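Local coordinates for protein probable N-acetyl-gamma-glutamyl-phosphate reductase, chloroplastic (Oryza sativa, PDB 2CVO) that probably catalyses the NADPH-dependent reduction of N-acetyl-L-glutamyl 5-phosphate to the semialdehyde, with release of phosphate, in chloroplast arginine biosynthesis, at residues Pro172-Leu177 with Arg260-Thr265. Residues are numbered along the deposited sequence; the frame is centred on the assembly and turned at random.
Sequences PTSIQL and RGMQST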
ATOM      1  N   PRO A 172     -18.342  13.521 -10.907  1.00  4.84           N
ATOM      2  CA  PRO A 172     -19.003  14.697 -11.489  1.00  4.27           C
ATOM      3  C   PRO A 172     -18.532  16.022 -10.889  1.00  5.18           C
ATOM      4  O   PRO A 172     -18.437  17.037 -11.587  1.00  4.59           O
ATOM      5  CB  PRO A 172     -20.483  14.431 -11.212  1.00  5.25           C
ATOM      6  CG  PRO A 172     -20.561  12.931 -11.264  1.00  2.27           C
ATOM      7  CD  PRO A 172     -19.339  12.523 -10.478  1.00  1.28           C
ATOM      8  N   THR A 173     -18.244  16.016  -9.592  1.00  4.14           N
ATOM      9  CA  THR A 173     -17.780  17.219  -8.922  1.00  4.36           C
ATOM     10  C   THR A 173     -16.414  17.647  -9.452  1.00  5.72           C
ATOM     11  O   THR A 173     -16.202  18.822  -9.758  1.00  6.22           O
ATOM     12  CB  THR A 173     -17.667  16.998  -7.399  1.00  5.92           C
ATOM     13  OG1 THR A 173     -18.961  16.708  -6.859  1.00  4.80           O
ATOM     14  CG2 THR A 173     -17.091  18.236  -6.716  1.00  4.41           C
ATOM     15  N   SER A 174     -15.495  16.690  -9.564  1.00  4.89           N
ATOM     16  CA  SER A 174     -14.139  16.975 -10.031  1.00  5.88           C
ATOM     17  C   SER A 174     -14.085  17.459 -11.476  1.00  5.69           C
ATOM     18  O   SER A 174     -13.195  18.225 -11.848  1.00  4.68           O
ATOM     19  CB  SER A 174     -13.250  15.731  -9.883  1.00  3.43           C
ATOM     20  OG  SER A 174     -13.646  14.689 -10.765  1.00  6.59           O
ATOM     21  N   ILE A 175     -15.048  17.015 -12.277  1.00  6.52           N
ATOM     22  CA  ILE A 175     -15.117  17.364 -13.691  1.00  5.80           C
ATOM     23  C   ILE A 175     -15.874  18.660 -14.025  1.00  7.54           C
ATOM     24  O   ILE A 175     -15.378  19.495 -14.781  1.00  5.01           O
ATOM     25  CB  ILE A 175     -15.732  16.186 -14.482  1.00  5.76           C
ATOM     26  CG1 ILE A 175     -14.784  14.983 -14.392  1.00  3.11           C
ATOM     27  CG2 ILE A 175     -16.001  16.592 -15.939  1.00  4.11           C
ATOM     28  CD1 ILE A 175     -15.408  13.662 -14.792  1.00  5.09           C
ATOM     29  N   GLN A 176     -17.065  18.839 -13.465  1.00  7.58           N
ATOM     30  CA  GLN A 176     -17.838  20.040 -13.762  1.00  7.86           C
ATOM     31  C   GLN A 176     -17.222  21.344 -13.257  1.00  6.07           C
ATOM     32  O   GLN A 176     -17.324  22.371 -13.925  1.00  6.52           O
ATOM     33  CB  GLN A 176     -19.273  19.889 -13.243  1.00  7.57           C
ATOM     34  CG  GLN A 176     -20.051  18.812 -13.989  1.00  9.92           C
ATOM     35  CD  GLN A 176     -21.431  18.551 -13.406  1.00 11.37           C
ATOM     36  OE1 GLN A 176     -22.402  19.234 -13.732  1.00 13.45           O
ATOM     37  NE2 GLN A 176     -21.519  17.558 -12.529  1.00 12.77           N
ATOM     38  N   LEU A 177     -16.574  21.310 -12.097  1.00  4.21           N
ATOM     39  CA  LEU A 177     -15.962  22.517 -11.564  1.00  3.96           C
ATOM     40  C   LEU A 177     -15.074  23.196 -12.611  1.00  6.05           C
ATOM     41  O   LEU A 177     -15.228  24.388 -12.880  1.00  7.00           O
ATOM     42  CB  LEU A 177     -15.165  22.199 -10.294  1.00  3.45           C
ATOM     43  CG  LEU A 177     -16.059  21.988  -9.063  1.00  5.34           C
ATOM     44  CD1 LEU A 177     -15.254  21.457  -7.895  1.00  3.87           C
ATOM     45  CD2 LEU A 177     -16.729  23.303  -8.700  1.00  4.72           C
ATOM     46  N   ARG A 260      -8.388   6.771  -0.171  1.00  6.41           N
ATOM     47  CA  ARG A 260      -9.103   7.952  -0.635  1.00  8.81           C
ATOM     48  C   ARG A 260      -8.319   8.800  -1.626  1.00  8.39           C
ATOM     49  O   ARG A 260      -7.114   8.623  -1.808  1.00  8.59           O
ATOM     50  CB  ARG A 260      -9.601   8.805   0.548  1.00 11.15           C
ATOM     51  CG  ARG A 260      -8.566   9.281   1.539  1.00 12.74           C
ATOM     52  CD  ARG A 260      -9.210  10.255   2.545  1.00 10.80           C
ATOM     53  NE  ARG A 260      -9.967   9.603   3.618  1.00  7.99           N
ATOM     54  CZ  ARG A 260     -11.020  10.154   4.226  1.00  7.64           C
ATOM     55  NH1 ARG A 260     -11.445  11.359   3.866  1.00  6.21           N
ATOM     56  NH2 ARG A 260     -11.652   9.506   5.195  1.00  6.99           N
ATOM     57  N   GLY A 261      -9.025   9.710  -2.285  1.00  8.67           N
ATOM     58  CA  GLY A 261      -8.399  10.564  -3.273  1.00  6.75           C
ATOM     59  C   GLY A 261      -8.997  10.257  -4.636  1.00  7.56           C
ATOM     60  O   GLY A 261      -9.389   9.123  -4.914  1.00  4.85           O
ATOM     61  N   MET A 262      -9.066  11.274  -5.487  1.00  6.02           N
ATOM     62  CA  MET A 262      -9.627  11.115  -6.816  1.00  6.52           C
ATOM     63  C   MET A 262      -9.009  12.143  -7.756  1.00  5.72           C
ATOM     64  O   MET A 262      -8.790  13.293  -7.379  1.00  6.58           O
ATOM     65  CB  MET A 262     -11.148  11.298  -6.765  1.00  7.93           C
ATOM     66  CG  MET A 262     -11.814  11.415  -8.123  1.00 11.28           C
ATOM     67  SD  MET A 262     -13.607  11.535  -7.970  1.00 15.68           S
ATOM     68  CE  MET A 262     -14.035   9.821  -7.623  1.00 13.74           C
ATOM     69  N   GLN A 263      -8.709  11.709  -8.973  1.00  2.98           N
ATOM     70  CA  GLN A 263      -8.132  12.581  -9.977  1.00  5.05           C
ATOM     71  C   GLN A 263      -8.853  12.394 -11.302  1.00  5.53           C
ATOM     72  O   GLN A 263      -9.078  11.267 -11.745  1.00  6.27           O
ATOM     73  CB  GLN A 263      -6.639  12.285 -10.177  1.00  3.75           C
ATOM     74  CG  GLN A 263      -6.077  12.923 -11.445  1.00  5.41           C
ATOM     75  CD  GLN A 263      -4.574  12.762 -11.600  1.00  7.22           C
ATOM     76  OE1 GLN A 263      -4.060  12.739 -12.721  1.00 10.96           O
ATOM     77  NE2 GLN A 263      -3.861  12.676 -10.485  1.00  6.45           N
ATOM     78  N   SER A 264      -9.231  13.503 -11.921  1.00  5.72           N
ATOM     79  CA  SER A 264      -9.889  13.453 -13.211  1.00  6.65           C
ATOM     80  C   SER A 264      -9.023  14.201 -14.205  1.00  6.79           C
ATOM     81  O   SER A 264      -8.650  15.351 -13.971  1.00  6.31           O
ATOM     82  CB  SER A 264     -11.281  14.092 -13.153  1.00  7.38           C
ATOM     83  OG  SER A 264     -12.220  13.215 -12.555  1.00 11.15           O
ATOM     84  N   THR A 265      -8.679  13.539 -15.302  1.00  7.49           N
ATOM     85  CA  THR A 265      -7.871  14.176 -16.325  1.00  7.00           C
ATOM     86  C   THR A 265      -8.757  14.358 -17.542  1.00  6.88           C
ATOM     87  O   THR A 265      -9.287  13.390 -18.095  1.00  5.79           O
ATOM     88  CB  THR A 265      -6.643  13.330 -16.695  1.00  8.29           C
ATOM     89  OG1 THR A 265      -5.889  13.045 -15.510  1.00 10.72           O
ATOM     90  CG2 THR A 265      -5.755  14.092 -17.682  1.00  7.49           C
TER
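Two groups grip Ser174 OG: Ser264 OG donates a hydrogen bond to it across 2.7 Å, and the carbonyl O of Tyr171, one residue ahead of Pro172-Leu177, holds it from its own helix. The contact packs helix 170-184, which starts at the probable active-site cysteine, Cys170, onto a central strand, 262-269, of the mixed sheet in the dimerisation domain. Over these short segments the helix runs 40° from the strand direction, with the axes 8.3 Å apart at closest approach. With chi1 at 68°, the Ser174 hydroxyl tucks back against its own helix, within reach of the Tyr171 carbonyl. Small side chains allow close packing here: the CA atoms of Ser174 and Ser264 are just 6.4 Å apart, and the hydroxyls meet in a buried setting. Ser174 O is bound by the hydroxyl of Ser330 on strand 325-332, a second tie between helix and sheet. Ile175, one residue on, is packed by Ile195 of strand 194-200 and Ile235 of helix 231-243. Towards Cys170 lies Met262, its side chain near that cysteine and its sulfur, SD, 4.2 Å from Ser174 OG. On the flank of the serine pair away from this sulfur, the ethyl branch of Ile175 closes in, its CG1 3.6 Å from Ser264 OG and 3.8 Å from Ser264 CB.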